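Local coordinates for protein cytosolic IMP-GMP specific 5'-nucleotidase (Legionella pneumophila subsp. pneumophila, PDB 4OHF) that probably hydrolyses purine nucleoside 5'-monophosphates such as GMP and IMP to nucleoside and phosphate, with a bound magnesium ion at its active site, at residues Leu39-Asp42 with Leu43-Arg47; Glu232-Gln235 with Gly236-Phe240; Ser259-Glu263 with Asn264-Thr268; His378-Gln381 with Leu382-Ser385; Asp388-Ile391 with Ser392-Gln396. One frame throughout, in Å; residues are numbered along the deposited sequence.

Interaction 1 of 5, residues Leu39-Asp42 with Leu43-Arg47; sequences LVYD and LVKER
Leu43 takes up the contact with Leu39 in two ways, through its backbone and through its branched end. Leu43 N donates to Leu39 O at 2.8 Å, and one methyl of the earlier leucine, Leu39 CD2, comes at a slant against the branch point, 3.3 Å from Leu43 CG. Both leucines also lean on Leu173 and Ile176 of helix 172-178. One residue on, Val44 N bonds to Val40 O (2.9 Å). The two valine side chains run side by side in the same direction, with Val44 CG2 3.9 Å from Val40 CG1. Lys45 repeats the backbone pattern, Lys45 N reaching Tyr41 O at 2.8 Å. A bend at chi3 (57°) in an otherwise extended chain brings its ammonium group back beside the tyrosine, leaving Lys45 NZ 3.4 Å from Tyr41 CE1 and approaching the ring obliquely. The polar ends find partners elsewhere: Lys45 NZ bonds to Phe61 O, while Tyr41 OH bonds to Gln138 of helix 129-143. Asp42 OD1 stays 4.4 Å from Lys45 NZ, beyond a salt bridge, although the opposite charges probably attract weakly. Glu46 N closes the series on Asp42 O at 2.8 Å. These are the i to i+4 pairs of an alpha-helix with one apolar flank and one polar flank. Here they belong to helix 33-51, packed among helices 129-143, 153-170 and 172-178, consistent with the helical part of the cap that HAD phosphatases carry.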
# COMPACT_ATOMS: atom_id res chain seq x y z
N LEU B 39 24.07 -16.03 -24.80
CA LEU B 39 23.18 -17.18 -24.88
C LEU B 39 21.79 -16.73 -24.45
O LEU B 39 20.82 -16.89 -25.20
CB LEU B 39 23.67 -18.30 -23.97
CG LEU B 39 23.38 -19.76 -24.35
CD1 LEU B 39 23.25 -20.58 -23.08
CD2 LEU B 39 22.11 -19.88 -25.18
N VAL B 40 21.70 -16.17 -23.25
CA VAL B 40 20.42 -15.70 -22.73
C VAL B 40 19.76 -14.77 -23.73
O VAL B 40 18.56 -14.87 -23.97
CB VAL B 40 20.57 -14.94 -21.39
CG1 VAL B 40 19.24 -14.35 -20.97
CG2 VAL B 40 21.06 -15.90 -20.31
N TYR B 41 20.53 -13.88 -24.32
CA TYR B 41 19.98 -12.98 -25.32
C TYR B 41 19.34 -13.80 -26.44
O TYR B 41 18.14 -13.65 -26.71
CB TYR B 41 21.08 -12.07 -25.86
CG TYR B 41 20.66 -11.14 -26.98
CD1 TYR B 41 20.77 -11.53 -28.31
CD2 TYR B 41 20.18 -9.86 -26.72
CE1 TYR B 41 20.43 -10.67 -29.35
CE2 TYR B 41 19.83 -8.99 -27.74
CZ TYR B 41 19.96 -9.40 -29.06
OH TYR B 41 19.63 -8.55 -30.09
N ASP B 42 20.12 -14.69 -27.06
CA ASP B 42 19.58 -15.53 -28.14
C ASP B 42 18.33 -16.30 -27.71
O ASP B 42 17.27 -16.12 -28.28
CB ASP B 42 20.63 -16.52 -28.64
CG ASP B 42 21.83 -15.84 -29.28
OD1 ASP B 42 21.68 -14.70 -29.76
OD2 ASP B 42 22.91 -16.46 -29.31
N LEU B 43 18.46 -17.16 -26.70
CA LEU B 43 17.31 -17.93 -26.25
C LEU B 43 16.07 -17.07 -26.03
O LEU B 43 14.97 -17.46 -26.43
CB LEU B 43 17.65 -18.68 -24.95
CG LEU B 43 18.80 -19.68 -25.01
CD1 LEU B 43 19.06 -20.25 -23.63
CD2 LEU B 43 18.46 -20.79 -25.99
N VAL B 44 16.23 -15.91 -25.40
CA VAL B 44 15.11 -15.00 -25.12
C VAL B 44 14.55 -14.35 -26.37
O VAL B 44 13.34 -14.20 -26.51
CB VAL B 44 15.52 -13.87 -24.14
CG1 VAL B 44 14.40 -12.85 -24.01
CG2 VAL B 44 15.82 -14.45 -22.77
N LYS B 45 15.44 -13.95 -27.27
CA LYS B 45 15.02 -13.32 -28.51
C LYS B 45 14.27 -14.35 -29.35
O LYS B 45 13.29 -14.02 -30.04
CB LYS B 45 16.24 -12.80 -29.28
CG LYS B 45 15.90 -11.94 -30.48
CD LYS B 45 17.14 -11.39 -31.13
CE LYS B 45 18.09 -12.52 -31.53
NZ LYS B 45 19.29 -12.01 -32.23
N GLU B 46 14.73 -15.59 -29.29
CA GLU B 46 14.11 -16.68 -30.02
C GLU B 46 12.70 -16.94 -29.51
O GLU B 46 11.74 -16.92 -30.27
CB GLU B 46 14.96 -17.93 -29.86
CG GLU B 46 14.36 -19.20 -30.42
CD GLU B 46 15.03 -20.43 -29.85
OE1 GLU B 46 16.27 -20.55 -30.01
OE2 GLU B 46 14.33 -21.26 -29.23
N ARG B 47 12.59 -17.17 -28.20
CA ARG B 47 11.31 -17.45 -27.57
C ARG B 47 10.26 -16.38 -27.85
O ARG B 47 9.06 -16.63 -27.74
CB ARG B 47 11.49 -17.61 -26.05
CG ARG B 47 10.21 -17.92 -25.29
CD ARG B 47 9.57 -19.18 -25.81
NE ARG B 47 10.45 -20.33 -25.64
CZ ARG B 47 10.51 -21.07 -24.53
NH1 ARG B 47 9.72 -20.78 -23.50
NH2 ARG B 47 11.36 -22.09 -24.46

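Interaction 2 of 5, residues Glu232-Gln235 with Gly236-Phe240; sequences EHWQ and GLFEF
His233 meets the following segment through its carbonyl, whose O accepts from Gly236 N at 2.8 Å. It is the first of three successive i to i+3 links and, as expected of such turns, the donor stands above the carbonyl plane in all three. Trp234 gives the second, its O accepting from Leu237 N (3.0 Å). The indole CG sits between the backbone N and the carbonyl carbon (chi1 63°), and the six-membered side of the ring is turned to Phe238. There the two rings meet through their edges, the side chains crossing at about a right angle: Trp234 CE3 is 3.9 Å from Phe238 CD2, each atom lying near the plane of the other ring. Phe238 CD2 also lies 3.6 Å from Trp234 O, which comes to the phenyl ring at a slant. Gln235 supplies the third link, from Gln235 O to Phe238 N at 3.2 Å. The Gln235 side chain doubles back about CB-CG (chi2 83°), laying the amide carbon over the centre of the Trp234 ring. This turn lies in the connection between helix 213-224 and strand 240-243, within a beta-alpha-beta crossover. Trp234 packs on Lys217, Leu220 and Asp221 of that helix. Phe238 reaches Leu224 near the end of that helix, along with Leu195 of helix 189-200 and Ile205 and Ile207 of strand 204-208, the parallel neighbour to which Glu239 and Phe240 make backbone bonds.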
# COMPACT_ATOMS: atom_id res chain seq x y z
N GLU B 232 39.69 -37.63 -2.83
CA GLU B 232 38.76 -36.65 -2.28
C GLU B 232 37.51 -36.53 -3.14
O GLU B 232 37.50 -36.93 -4.30
CB GLU B 232 39.45 -35.27 -2.15
CG GLU B 232 40.31 -35.12 -0.90
CD GLU B 232 41.01 -33.77 -0.81
OE1 GLU B 232 41.58 -33.47 0.27
OE2 GLU B 232 41.00 -33.01 -1.80
N HIS B 233 36.44 -35.99 -2.56
CA HIS B 233 35.17 -35.81 -3.26
C HIS B 233 34.69 -34.39 -3.01
O HIS B 233 34.71 -33.93 -1.88
CB HIS B 233 34.16 -36.80 -2.72
CG HIS B 233 34.54 -38.22 -2.94
ND1 HIS B 233 34.33 -38.87 -4.14
CD2 HIS B 233 35.20 -39.10 -2.15
CE1 HIS B 233 34.83 -40.09 -4.07
NE2 HIS B 233 35.37 -40.25 -2.88
N TRP B 234 34.25 -33.70 -4.06
CA TRP B 234 33.81 -32.32 -3.87
C TRP B 234 32.79 -32.18 -2.77
O TRP B 234 32.72 -31.15 -2.12
CB TRP B 234 33.25 -31.72 -5.17
CG TRP B 234 32.02 -32.38 -5.72
CD1 TRP B 234 31.96 -33.30 -6.72
CD2 TRP B 234 30.67 -32.12 -5.32
NE1 TRP B 234 30.66 -33.63 -6.98
CE2 TRP B 234 29.84 -32.92 -6.14
CE3 TRP B 234 30.08 -31.30 -4.37
CZ2 TRP B 234 28.45 -32.92 -6.02
CZ3 TRP B 234 28.70 -31.30 -4.25
CH2 TRP B 234 27.90 -32.10 -5.07
N GLN B 235 32.00 -33.23 -2.55
CA GLN B 235 30.98 -33.20 -1.52
C GLN B 235 31.53 -32.98 -0.11
O GLN B 235 30.80 -32.53 0.78
CB GLN B 235 30.19 -34.51 -1.53
CG GLN B 235 29.32 -34.75 -2.74
CD GLN B 235 30.07 -35.31 -3.92
OE1 GLN B 235 29.47 -35.81 -4.85
NE2 GLN B 235 31.40 -35.24 -3.89
N GLY B 236 32.80 -33.32 0.11
CA GLY B 236 33.40 -33.14 1.42
C GLY B 236 33.64 -31.67 1.74
O GLY B 236 33.83 -31.29 2.90
N LEU B 237 33.63 -30.85 0.70
CA LEU B 237 33.82 -29.42 0.85
C LEU B 237 32.57 -28.76 1.43
O LEU B 237 32.66 -27.71 2.08
CB LEU B 237 34.12 -28.80 -0.51
CG LEU B 237 35.46 -29.14 -1.17
CD1 LEU B 237 35.49 -28.56 -2.57
CD2 LEU B 237 36.60 -28.58 -0.33
N PHE B 238 31.41 -29.38 1.23
CA PHE B 238 30.17 -28.79 1.70
C PHE B 238 29.38 -29.55 2.77
O PHE B 238 29.12 -30.74 2.66
CB PHE B 238 29.28 -28.51 0.48
CG PHE B 238 30.00 -27.77 -0.60
CD1 PHE B 238 30.36 -26.44 -0.42
CD2 PHE B 238 30.37 -28.41 -1.78
CE1 PHE B 238 31.09 -25.77 -1.39
CE2 PHE B 238 31.10 -27.74 -2.76
CZ PHE B 238 31.46 -26.42 -2.57
N GLU B 239 29.00 -28.82 3.82
CA GLU B 239 28.24 -29.37 4.93
C GLU B 239 26.84 -29.69 4.42
O GLU B 239 26.36 -30.81 4.57
CB GLU B 239 28.16 -28.34 6.07
CG GLU B 239 27.67 -28.89 7.40
CD GLU B 239 28.67 -29.84 8.06
OE1 GLU B 239 28.43 -30.23 9.23
OE2 GLU B 239 29.69 -30.20 7.42
N PHE B 240 26.19 -28.69 3.81
CA PHE B 240 24.86 -28.85 3.23
C PHE B 240 24.90 -28.34 1.81
O PHE B 240 25.73 -27.48 1.45
CB PHE B 240 23.81 -28.02 3.95
CG PHE B 240 23.58 -28.41 5.36
CD1 PHE B 240 24.36 -27.87 6.38
CD2 PHE B 240 22.55 -29.29 5.68
CE1 PHE B 240 24.13 -28.21 7.70
CE2 PHE B 240 22.30 -29.65 7.00
CZ PHE B 240 23.09 -29.10 8.02

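Interaction 3 of 5, residues Ser259-Glu263 with Asn264-Thr268; sequences SVNPE and NGTMT
A beta hairpin formed by strands 257-260 and 267-269 brings Ser259-Glu263 back against Asn264-Thr268. Ser259 and Thr268 make the antiparallel hydrogen-bonded pair, Ser259 N reaching Thr268 O at 2.9 Å and Thr268 N reaching Ser259 O at 3.0 Å. Val260 and Met267 follow as a non-hydrogen-bonded pair, their side chains lying alongside one another on the same face, with Val260 CG2 4.1 Å from Met267 CG. A further rung, from Asn261 N to Thr266 O at 2.9 Å, is almost straight and closes the loop. Inside the loop, two asparagine amides do much of the work. Asn261 holds CG anti to its N (chi1 -178°), presenting OD1 to two backbone donors from opposite faces of the amide plane. Glu263 N reaches Asn261 OD1 at 3.0 Å, an Asx turn, and Asn264 N reaches the same Asn261 OD1 at 3.3 Å. Asn264 makes its own Asx turn: Asn264 OD1 accepts from Thr266 N at 2.6 Å, in the carbonyl plane, and also from Thr266 OG1 at 2.7 Å. The two asparagine side chains cross at about a right angle, with their amide planes 26° apart, and no hydrogen bond joins them. Gly265, whose N bonds weakly to Asn261 O, takes backbone angles suited to glycine (phi 104°). Met267 makes backbone hydrogen bonds to a second subunit, and Thr266 packs on Thr268 of that subunit. Within this chain, strand 267-269 is the outermost of the large mixed sheet. Val260 pairs with Val278 of strand 277-281, and both Val260 and Met267 touch Gln280 there.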
# COMPACT_ATOMS: atom_id res chain seq x y z
N SER B 259 14.11 -33.62 1.56
CA SER B 259 15.38 -34.32 1.64
C SER B 259 15.66 -35.01 0.32
O SER B 259 14.80 -35.72 -0.21
CB SER B 259 15.34 -35.34 2.77
OG SER B 259 16.59 -35.96 2.91
N VAL B 260 16.86 -34.81 -0.23
CA VAL B 260 17.20 -35.42 -1.50
C VAL B 260 18.13 -36.60 -1.35
O VAL B 260 19.16 -36.51 -0.68
CB VAL B 260 17.88 -34.41 -2.46
CG1 VAL B 260 18.01 -35.01 -3.85
CG2 VAL B 260 17.09 -33.13 -2.52
N ASN B 261 17.76 -37.71 -1.98
CA ASN B 261 18.58 -38.92 -1.98
C ASN B 261 19.69 -38.57 -2.97
O ASN B 261 19.43 -38.40 -4.16
CB ASN B 261 17.75 -40.10 -2.49
CG ASN B 261 18.52 -41.40 -2.47
OD1 ASN B 261 19.51 -41.58 -3.19
ND2 ASN B 261 18.07 -42.34 -1.65
N PRO B 262 20.93 -38.44 -2.48
CA PRO B 262 22.10 -38.09 -3.30
C PRO B 262 22.39 -39.01 -4.49
O PRO B 262 23.01 -38.58 -5.47
CB PRO B 262 23.24 -38.06 -2.29
CG PRO B 262 22.81 -39.05 -1.27
CD PRO B 262 21.35 -38.76 -1.10
N GLU B 263 21.93 -40.26 -4.41
CA GLU B 263 22.14 -41.21 -5.50
C GLU B 263 21.15 -41.00 -6.63
O GLU B 263 21.49 -40.39 -7.66
CB GLU B 263 22.01 -42.66 -5.00
CG GLU B 263 23.14 -43.15 -4.09
CD GLU B 263 22.98 -42.69 -2.65
OE1 GLU B 263 21.96 -43.05 -2.02
OE2 GLU B 263 23.88 -41.97 -2.14
N ASN B 264 19.93 -41.49 -6.44
CA ASN B 264 18.88 -41.41 -7.45
C ASN B 264 18.20 -40.05 -7.60
O ASN B 264 17.73 -39.72 -8.69
CB ASN B 264 17.83 -42.49 -7.18
CG ASN B 264 17.20 -42.36 -5.81
OD1 ASN B 264 16.58 -41.34 -5.50
ND2 ASN B 264 17.35 -43.39 -4.99
N GLY B 265 18.11 -39.28 -6.52
CA GLY B 265 17.49 -37.97 -6.62
C GLY B 265 16.08 -37.84 -6.06
O GLY B 265 15.57 -36.72 -5.88
N THR B 266 15.44 -38.97 -5.76
CA THR B 266 14.09 -38.95 -5.22
C THR B 266 14.10 -38.13 -3.93
O THR B 266 15.14 -37.96 -3.30
CB THR B 266 13.58 -40.38 -4.92
OG1 THR B 266 14.40 -40.98 -3.90
CG2 THR B 266 13.63 -41.23 -6.20
N MET B 267 12.94 -37.63 -3.53
CA MET B 267 12.87 -36.82 -2.32
C MET B 267 11.80 -37.27 -1.33
O MET B 267 10.83 -37.96 -1.69
CB MET B 267 12.62 -35.35 -2.71
CG MET B 267 13.54 -34.83 -3.80
SD MET B 267 13.10 -33.16 -4.33
CE MET B 267 11.76 -33.50 -5.46
N THR B 268 11.99 -36.89 -0.08
CA THR B 268 11.04 -37.22 0.97
C THR B 268 10.81 -35.96 1.80
O THR B 268 11.70 -35.12 1.92
CB THR B 268 11.59 -38.30 1.92
OG1 THR B 268 12.47 -37.70 2.86
CG2 THR B 268 12.35 -39.34 1.13

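Interaction 4 of 5, residues His378-Gln381 with Leu382-Ser385; sequences HDLQ and LQIS
Leu382 packs on the His378 ring. Leu382 CD1 lies over one face of the His378 imidazole, 4.3 Å from its centroid and 27° off the ring normal, which is CH-pi geometry. The other methyl, Leu382 CD2, lies on the same side of the ring, 4.0 Å from His378 CE1. The ring is swung forward along the helix because its CG is anti to the backbone N (chi1 176°), and it lies aslant the leucine. Other van der Waals contacts accompany this. Gln381, its chain turned about CB-CG, slants its amide across the same leucine, whereas Leu380 and Gln383 run alongside each other in the same direction, with Leu380 CD1 4.2 Å from Gln383 OE1. All these side chains project from helix 374-399, which with helix 338-367 forms a long antiparallel helical hairpin. Leu380 faces Lys357 and Tyr358 of the partner helix, and Gln383 and Ile384 rest on Leu354; His378, Gln381 and Leu382 belong to the exposed part of the surface. Four i to i+4 backbone hydrogen bonds run through the turn, from the N atoms of Leu382, Gln383, Ile384 and Ser385 to the carbonyls of His378, Asp379, Leu380 and Gln381. The longest of them joins Leu382 N to His378 O at 3.3 Å. Among polar side chains, Asp379 OD2 accepts from Gln375 one helical turn earlier, and Thr386 OG1 bonds to Leu382 O.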
# COMPACT_ATOMS: atom_id res chain seq x y z
N HIS B 378 37.41 41.09 -15.23
CA HIS B 378 37.27 40.72 -16.64
C HIS B 378 38.28 39.63 -17.04
O HIS B 378 37.97 38.75 -17.85
CB HIS B 378 37.46 41.95 -17.54
CG HIS B 378 37.44 41.63 -19.01
ND1 HIS B 378 38.59 41.52 -19.76
CD2 HIS B 378 36.41 41.37 -19.85
CE1 HIS B 378 38.27 41.20 -21.01
NE2 HIS B 378 36.95 41.10 -21.09
N ASP B 379 39.49 39.69 -16.47
CA ASP B 379 40.52 38.70 -16.77
C ASP B 379 40.14 37.37 -16.14
O ASP B 379 40.20 36.33 -16.80
CB ASP B 379 41.88 39.17 -16.28
CG ASP B 379 42.32 40.46 -16.94
OD1 ASP B 379 42.07 40.62 -18.16
OD2 ASP B 379 42.91 41.32 -16.24
N LEU B 380 39.75 37.40 -14.87
CA LEU B 380 39.33 36.18 -14.20
C LEU B 380 38.27 35.50 -15.08
O LEU B 380 38.27 34.28 -15.22
CB LEU B 380 38.73 36.48 -12.82
CG LEU B 380 39.62 36.72 -11.60
CD1 LEU B 380 40.60 35.56 -11.45
CD2 LEU B 380 40.35 38.04 -11.74
N GLN B 381 37.38 36.30 -15.66
CA GLN B 381 36.31 35.75 -16.51
C GLN B 381 36.88 34.93 -17.67
O GLN B 381 36.47 33.78 -17.87
CB GLN B 381 35.43 36.89 -17.05
CG GLN B 381 34.26 36.43 -17.94
CD GLN B 381 34.26 37.10 -19.34
OE1 GLN B 381 34.02 38.31 -19.47
NE2 GLN B 381 34.53 36.31 -20.38
N LEU B 382 37.80 35.51 -18.43
CA LEU B 382 38.42 34.81 -19.56
C LEU B 382 39.19 33.59 -19.07
O LEU B 382 39.02 32.48 -19.58
CB LEU B 382 39.36 35.76 -20.32
CG LEU B 382 38.73 36.54 -21.49
CD1 LEU B 382 37.42 37.19 -21.09
CD2 LEU B 382 39.72 37.59 -21.98
N GLN B 383 40.03 33.82 -18.07
CA GLN B 383 40.82 32.77 -17.44
C GLN B 383 39.92 31.59 -17.03
O GLN B 383 40.25 30.42 -17.25
CB GLN B 383 41.52 33.34 -16.21
CG GLN B 383 42.99 33.04 -16.13
CD GLN B 383 43.54 33.21 -14.73
OE1 GLN B 383 43.50 34.30 -14.16
NE2 GLN B 383 44.06 32.12 -14.16
N ILE B 384 38.78 31.89 -16.42
CA ILE B 384 37.88 30.85 -15.99
C ILE B 384 37.27 30.19 -17.21
O ILE B 384 36.99 29.00 -17.21
CB ILE B 384 36.79 31.41 -15.07
CG1 ILE B 384 37.42 31.87 -13.75
CG2 ILE B 384 35.72 30.36 -14.81
CD1 ILE B 384 36.45 32.55 -12.79
N SER B 385 37.09 30.97 -18.27
CA SER B 385 36.53 30.43 -19.50
C SER B 385 37.51 29.45 -20.14
O SER B 385 37.12 28.46 -20.77
CB SER B 385 36.22 31.55 -20.49
OG SER B 385 34.82 31.72 -20.62

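Interaction 5 of 5, residues Asp388-Ile391 with Ser392-Gln396; sequences DLQI and SRLLQ
Leu389 sets its CG trans to the backbone nitrogen (chi1 179°), which carries both methyls forward along the helix, and Arg393, with chi1 at -51° and kinks further out, brings its guanidinium back to meet them. The modelled course of the arginine chain is doubtful, since its CG lies too close to Leu389 O. As built, Leu389 CD2 settles over one face of the guanidinium, 3.8 Å above its plane and displaced toward the rim, its nearest atom being Arg393 NH2 at 3.9 Å. The other methyl stands 4.1 Å from the second terminal nitrogen, Leu389 CD1 to Arg393 NH1. The two side chains pass at a slant, an apolar branch against the flat of a charged group at the exposed flank of the helix. Helix 374-399 builds an antiparallel hairpin with helix 338-367. Ile391 faces Ala347 of that partner helix, with Leu395 at the border of the seam beside Ile344. They lie side by side, Ile391 CG2 4.0 Å from Leu395 CD1. Leu394 adds to this seam against Lys343 and Ile344, while Leu394 CD1 is also 4.1 Å from Gln390 NE2, the glutamine chain extending alongside it. Asp388 makes a salt bridge to Lys351 of the same partner helix, tying the start of the segment across the hairpin. Backbone bonds of the i to i+4 type run throughout: Ser392 N to Asp388 O at 3.2 Å has its donor above the carbonyl plane, whereas Leu394 N meets Gln390 O at 2.9 Å in the carbonyl plane, and Leu395 N to Ile391 O spans 2.7 Å.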
# COMPACT_ATOMS: atom_id res chain seq x y z
N ASP B 388 37.75 26.29 -17.83
CA ASP B 388 36.48 25.59 -18.00
C ASP B 388 36.50 24.77 -19.28
O ASP B 388 35.82 23.74 -19.39
CB ASP B 388 35.31 26.57 -18.07
CG ASP B 388 34.74 26.92 -16.70
OD1 ASP B 388 35.20 26.36 -15.68
OD2 ASP B 388 33.83 27.78 -16.65
N LEU B 389 37.28 25.24 -20.25
CA LEU B 389 37.41 24.57 -21.54
C LEU B 389 38.40 23.42 -21.43
O LEU B 389 38.17 22.35 -21.99
CB LEU B 389 37.87 25.56 -22.61
CG LEU B 389 38.07 24.95 -24.00
CD1 LEU B 389 36.72 24.61 -24.60
CD2 LEU B 389 38.81 25.95 -24.88
N GLN B 390 39.49 23.65 -20.72
CA GLN B 390 40.52 22.63 -20.52
C GLN B 390 39.85 21.39 -19.88
O GLN B 390 40.02 20.26 -20.35
CB GLN B 390 41.60 23.18 -19.58
CG GLN B 390 42.79 22.26 -19.36
CD GLN B 390 43.71 22.75 -18.24
OE1 GLN B 390 44.07 23.94 -18.18
NE2 GLN B 390 44.10 21.84 -17.35
N ILE B 391 39.08 21.65 -18.83
CA ILE B 391 38.35 20.64 -18.07
C ILE B 391 37.31 19.89 -18.90
O ILE B 391 37.27 18.66 -18.91
CB ILE B 391 37.60 21.29 -16.86
CG1 ILE B 391 38.61 21.71 -15.79
CG2 ILE B 391 36.56 20.33 -16.29
CD1 ILE B 391 38.06 22.72 -14.77
N SER B 392 36.45 20.65 -19.57
CA SER B 392 35.40 20.05 -20.38
C SER B 392 35.98 19.02 -21.34
O SER B 392 35.36 17.98 -21.62
CB SER B 392 34.66 21.15 -21.16
OG SER B 392 33.38 20.71 -21.56
N ARG B 393 37.18 19.32 -21.83
CA ARG B 393 37.89 18.44 -22.75
C ARG B 393 38.49 17.27 -21.97
O ARG B 393 38.37 16.12 -22.38
CB ARG B 393 38.97 19.22 -23.52
CG ARG B 393 38.42 20.50 -24.15
CD ARG B 393 38.71 20.62 -25.64
NE ARG B 393 39.78 21.57 -25.90
CZ ARG B 393 39.74 22.51 -26.84
NH1 ARG B 393 38.67 22.64 -27.61
NH2 ARG B 393 40.77 23.33 -26.99
N LEU B 394 39.14 17.56 -20.84
CA LEU B 394 39.71 16.49 -20.01
C LEU B 394 38.62 15.49 -19.64
O LEU B 394 38.86 14.29 -19.61
CB LEU B 394 40.34 17.07 -18.74
CG LEU B 394 41.76 17.61 -18.86
CD1 LEU B 394 42.15 18.29 -17.56
CD2 LEU B 394 42.72 16.48 -19.17
N LEU B 395 37.41 15.98 -19.35
CA LEU B 395 36.31 15.09 -19.01
C LEU B 395 35.98 14.16 -20.18
O LEU B 395 35.95 12.94 -20.00
CB LEU B 395 35.06 15.90 -18.60
CG LEU B 395 35.13 16.73 -17.30
CD1 LEU B 395 33.84 17.53 -17.14
CD2 LEU B 395 35.36 15.83 -16.10
N GLN B 396 35.73 14.72 -21.36
CA GLN B 396 35.43 13.94 -22.56
C GLN B 396 36.48 12.83 -22.73
O GLN B 396 36.19 11.71 -23.14
CB GLN B 396 35.44 14.84 -23.81
CG GLN B 396 35.73 14.09 -25.12
CD GLN B 396 36.11 15.01 -26.29
OE1 GLN B 396 36.99 15.87 -26.18
NE2 GLN B 396 35.45 14.81 -27.43

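How the interactions relate
The five contacts follow one another along the chain and do not touch; interactions 4 and 5 are near neighbours on helix 374-399, their centres about 16 Å apart, in the long helical hairpin that projects from the body. Interactions 2 and 3 lie on the opposite side of the chain's centre, about 17 Å apart between centres and within the region of the large mixed sheet; interactions 3 and 4 are about 77 Å apart between centres. Nearest the bound magnesium ion, held by Asp23, Asp25 and Asp303, are interaction 1, with the Val40 side chain about 12 Å away, and interaction 2, with Phe238 about 13 Å away. Interactions 3, 4 and 5 lie away from it and from the GMP pocket of Arg86, Tyr87 and Tyr421.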